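Local atomic coordinates of ribose 5-phosphate isomerase RpiB (Thermoanaerobacter tengcongensis, PDB entry 4EGS), a protein that probably dephosphorylates protein phosphotyrosine through this N-terminal low molecular weight phosphatase domain, and as a whole may also interconvert aldoses and ketoses. Residues Thr140-Glu152 with Thr165-Lys179. Numbering follows the deposited sequence. Where two conformers were deposited one is given.
Sequences TIKEFVGLEGDVE and TAEELSGLIDKLIEK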
# COMPACT_ATOMS: atom_id res chain seq x y z
N THR A 140 -6.22 10.05 12.32
CA THR A 140 -5.67 9.64 13.61
C THR A 140 -5.28 8.17 13.55
O THR A 140 -5.86 7.40 12.78
CB THR A 140 -6.66 9.95 14.77
OG1 THR A 140 -6.08 10.90 15.67
CG2 THR A 140 -7.04 8.69 15.55
N ILE A 141 -4.27 7.79 14.33
CA ILE A 141 -3.73 6.44 14.31
C ILE A 141 -4.78 5.36 14.61
O ILE A 141 -4.69 4.24 14.10
CB ILE A 141 -2.52 6.30 15.28
CG1 ILE A 141 -1.77 4.99 15.04
CG2 ILE A 141 -2.97 6.44 16.73
CD1 ILE A 141 -0.67 5.11 14.01
N LYS A 142 -5.78 5.70 15.42
CA LYS A 142 -6.83 4.77 15.79
C LYS A 142 -7.98 4.78 14.78
O LYS A 142 -8.52 3.74 14.43
CB LYS A 142 -7.37 5.09 17.18
CG LYS A 142 -6.33 4.98 18.29
CD LYS A 142 -6.17 3.55 18.78
CE LYS A 142 -6.99 3.30 20.03
NZ LYS A 142 -6.66 4.28 21.10
N GLU A 143 -8.33 5.97 14.30
CA GLU A 143 -9.47 6.12 13.40
C GLU A 143 -9.20 5.55 12.01
O GLU A 143 -10.13 5.17 11.30
CB GLU A 143 -9.90 7.59 13.29
CG GLU A 143 -9.29 8.33 12.11
CD GLU A 143 -9.75 9.77 12.02
OE1 GLU A 143 -9.15 10.54 11.24
OE2 GLU A 143 -10.72 10.13 12.72
N PHE A 144 -7.93 5.48 11.63
CA PHE A 144 -7.56 4.96 10.32
C PHE A 144 -7.78 3.45 10.26
O PHE A 144 -8.10 2.90 9.20
CB PHE A 144 -6.12 5.30 9.97
CG PHE A 144 -5.71 4.88 8.58
CD1 PHE A 144 -5.99 5.67 7.49
CD2 PHE A 144 -5.04 3.68 8.38
CE1 PHE A 144 -5.62 5.28 6.21
CE2 PHE A 144 -4.67 3.28 7.11
CZ PHE A 144 -4.95 4.09 6.02
N VAL A 145 -7.60 2.78 11.39
CA VAL A 145 -7.81 1.34 11.46
C VAL A 145 -9.21 1.02 11.98
O VAL A 145 -9.48 -0.10 12.41
CB VAL A 145 -6.74 0.64 12.33
CG1 VAL A 145 -5.37 0.81 11.70
CG2 VAL A 145 -6.76 1.19 13.75
N GLY A 146 -10.10 2.01 11.93
CA GLY A 146 -11.50 1.81 12.29
C GLY A 146 -11.82 1.94 13.76
O GLY A 146 -12.96 1.75 14.17
N LEU A 147 -10.82 2.28 14.57
CA LEU A 147 -11.02 2.42 16.01
C LEU A 147 -11.24 3.87 16.42
O LEU A 147 -11.39 4.75 15.57
CB LEU A 147 -9.83 1.84 16.78
CG LEU A 147 -9.62 0.33 16.71
CD1 LEU A 147 -8.44 -0.09 17.59
CD2 LEU A 147 -10.88 -0.41 17.13
N GLU A 148 -11.26 4.11 17.73
CA GLU A 148 -11.36 5.47 18.26
C GLU A 148 -10.37 5.66 19.41
O GLU A 148 -9.90 4.69 20.01
CB GLU A 148 -12.78 5.77 18.74
CG GLU A 148 -13.74 6.20 17.65
CD GLU A 148 -15.03 6.78 18.21
OE1 GLU A 148 -15.02 7.96 18.63
OE2 GLU A 148 -16.04 6.05 18.24
N GLY A 149 -10.07 6.91 19.72
CA GLY A 149 -9.21 7.23 20.84
C GLY A 149 -7.83 7.72 20.43
O GLY A 149 -7.55 7.91 19.24
N ASP A 150 -6.98 7.94 21.42
CA ASP A 150 -5.62 8.42 21.19
C ASP A 150 -4.61 7.48 21.83
O ASP A 150 -4.95 6.74 22.76
CB ASP A 150 -5.44 9.82 21.78
CG ASP A 150 -6.69 10.67 21.67
OD1 ASP A 150 -7.09 11.26 22.70
OD2 ASP A 150 -7.26 10.76 20.57
N VAL A 151 -3.38 7.52 21.35
CA VAL A 151 -2.28 6.86 22.03
C VAL A 151 -1.64 7.89 22.96
O VAL A 151 -1.04 8.86 22.51
CB VAL A 151 -1.22 6.32 21.05
CG1 VAL A 151 -0.12 5.60 21.80
CG2 VAL A 151 -1.88 5.39 20.04
N GLU A 152 -1.78 7.67 24.27
CA GLU A 152 -1.41 8.67 25.26
C GLU A 152 0.10 8.84 25.44
O GLU A 152 0.88 7.91 25.21
CB GLU A 152 -2.07 8.35 26.61
CG GLU A 152 -3.56 8.07 26.52
CD GLU A 152 -4.40 9.31 26.28
OE1 GLU A 152 -3.83 10.42 26.21
OE2 GLU A 152 -5.64 9.18 26.17
N THR A 165 2.40 1.38 25.87
CA THR A 165 2.26 2.23 24.68
C THR A 165 2.91 1.57 23.47
O THR A 165 2.40 1.66 22.35
CB THR A 165 2.85 3.64 24.94
OG1 THR A 165 1.78 4.58 25.12
CG2 THR A 165 3.72 4.10 23.77
N ALA A 166 4.02 0.88 23.70
CA ALA A 166 4.71 0.15 22.65
C ALA A 166 3.87 -1.01 22.11
O ALA A 166 3.86 -1.27 20.90
CB ALA A 166 6.07 -0.35 23.14
N GLU A 167 3.16 -1.69 23.00
CA GLU A 167 2.30 -2.81 22.63
C GLU A 167 1.13 -2.33 21.78
O GLU A 167 0.82 -2.93 20.74
CB GLU A 167 1.79 -3.52 23.87
CG GLU A 167 2.86 -4.09 24.78
CD GLU A 167 2.34 -4.29 26.18
OE1 GLU A 167 3.08 -4.83 27.03
OE2 GLU A 167 1.18 -3.90 26.44
N GLU A 168 0.48 -1.26 22.22
CA GLU A 168 -0.65 -0.70 21.48
C GLU A 168 -0.22 -0.28 20.08
O GLU A 168 -0.89 -0.59 19.10
CB GLU A 168 -1.28 0.48 22.22
CG GLU A 168 -2.37 1.19 21.43
CD GLU A 168 -3.19 2.16 22.27
OE1 GLU A 168 -3.34 1.92 23.48
OE2 GLU A 168 -3.69 3.16 21.71
N LEU A 169 0.92 0.41 20.01
CA LEU A 169 1.48 0.85 18.73
C LEU A 169 1.78 -0.33 17.82
O LEU A 169 1.47 -0.30 16.62
CB LEU A 169 2.75 1.67 18.97
CG LEU A 169 2.70 3.14 18.55
CD1 LEU A 169 1.33 3.75 18.81
CD2 LEU A 169 3.78 3.92 19.28
N SER A 170 2.37 -1.38 18.38
CA SER A 170 2.70 -2.58 17.61
C SER A 170 1.44 -3.26 17.09
O SER A 170 1.44 -3.81 15.99
CB SER A 170 3.51 -3.55 18.47
OG SER A 170 4.73 -2.97 18.90
N GLY A 171 0.38 -3.22 17.89
CA GLY A 171 -0.88 -3.82 17.50
C GLY A 171 -1.60 -3.00 16.44
O GLY A 171 -2.17 -3.55 15.50
N LEU A 172 -1.56 -1.68 16.60
CA LEU A 172 -2.19 -0.78 15.65
C LEU A 172 -1.48 -0.78 14.30
O LEU A 172 -2.11 -0.71 13.25
CB LEU A 172 -2.24 0.64 16.21
CG LEU A 172 -3.12 0.89 17.43
CD1 LEU A 172 -2.93 2.31 17.94
CD2 LEU A 172 -4.58 0.63 17.11
N ILE A 173 -0.15 -0.85 14.34
CA ILE A 173 0.64 -0.86 13.12
C ILE A 173 0.45 -2.18 12.35
O ILE A 173 0.52 -2.21 11.12
CB ILE A 173 2.14 -0.55 13.40
CG1 ILE A 173 2.41 0.95 13.18
CG2 ILE A 173 3.06 -1.34 12.50
CD1 ILE A 173 2.59 1.74 14.46
N ASP A 174 0.16 -3.25 13.08
CA ASP A 174 -0.21 -4.52 12.46
C ASP A 174 -1.44 -4.35 11.57
O ASP A 174 -1.47 -4.83 10.43
CB ASP A 174 -0.49 -5.59 13.52
CG ASP A 174 0.77 -6.29 13.99
OD1 ASP A 174 1.80 -6.21 13.28
OD2 ASP A 174 0.74 -6.94 15.05
N LYS A 175 -2.45 -3.65 12.08
CA LYS A 175 -3.65 -3.36 11.31
C LYS A 175 -3.34 -2.39 10.18
O LYS A 175 -3.89 -2.49 9.09
CB LYS A 175 -4.74 -2.77 12.21
CG LYS A 175 -5.08 -3.59 13.44
CD LYS A 175 -6.37 -3.10 14.08
CE LYS A 175 -6.51 -3.59 15.51
NZ LYS A 175 -6.36 -5.07 15.63
N LEU A 176 -2.45 -1.45 10.47
CA LEU A 176 -2.04 -0.43 9.50
C LEU A 176 -1.43 -1.08 8.27
O LEU A 176 -1.83 -0.80 7.14
CB LEU A 176 -1.01 0.50 10.14
CG LEU A 176 -1.02 2.00 9.82
CD1 LEU A 176 0.37 2.59 9.99
CD2 LEU A 176 -1.57 2.28 8.43
N ILE A 177 -0.46 -1.96 8.50
CA ILE A 177 0.27 -2.61 7.42
C ILE A 177 -0.63 -3.44 6.50
O ILE A 177 -0.45 -3.45 5.28
CB ILE A 177 1.43 -3.47 7.98
CG1 ILE A 177 2.54 -2.56 8.50
CG2 ILE A 177 1.98 -4.42 6.93
CD1 ILE A 177 3.79 -3.29 8.91
N GLU A 178 -1.62 -4.10 7.08
CA GLU A 178 -2.58 -4.86 6.29
C GLU A 178 -3.48 -3.97 5.43
O GLU A 178 -3.77 -4.29 4.28
CB GLU A 178 -3.43 -5.77 7.17
CG GLU A 178 -2.75 -7.07 7.55
CD GLU A 178 -3.73 -8.12 8.04
OE1 GLU A 178 -3.60 -9.29 7.63
OE2 GLU A 178 -4.63 -7.77 8.84
N LYS A 179 -3.91 -2.84 6.00
CA LYS A 179 -4.74 -1.89 5.26
C LYS A 179 -3.95 -1.23 4.14
O LYS A 179 -4.47 -1.01 3.04
CB LYS A 179 -5.32 -0.82 6.19
CG LYS A 179 -6.83 -0.90 6.36
CD LYS A 179 -7.41 0.39 6.92
CE LYS A 179 -7.40 1.50 5.89
NZ LYS A 179 -8.21 1.15 4.68
O HOH W 1 -5.65 3.58 23.45
O HOH W 2 -2.48 4.98 24.76
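Leu-172 is the residue of helix 159-179 on which most of the apolar side chains of loop 140-152 converge. Its CD1 lies 3.6 Å from CD of Lys-142 and also meets CG1 of Ile-141 and CG2 of Val-151, while CD2 touches Val-145 CG2 and Leu-147 CD1. Along the helix on one side of it, Val-151 straddles Leu-169, both methyls standing 3.8 Å from Leu-169 CD1. On the other, Val-145 sets CG1 against Lys-175 CB at 3.7 Å. Further along, the Phe-144 ring swings towards the helix with CG anti to the backbone N (chi1 -176°). One face receives CE of Lys-179, 3.5 Å from Phe-144 CE2, and Leu-176 CD2 approaches the same ring atom obliquely. Leu-115 and Leu-117 of the central sheet also pack on this phenyl.

The direct polar link is a salt bridge. Lys-142, its CD resting on both methyls of Leu-172, bends at three successive torsions and brings NZ 3.2 Å from Glu-168 OE2, meeting it 38° out of the carboxylate plane. A water accepts from Lys-142 NZ and donates to Glu-168 OE2, at 2.7 Å from each, doubling the link.

In this low molecular weight tyrosine phosphatase fold, the contact fastens the C-terminal helix to the loop leaving edge strand 138-140 of the parallel sheet; that loop leads directly to Asp-153, the predicted proton donor, which lines the pocket that holds bicarbonate.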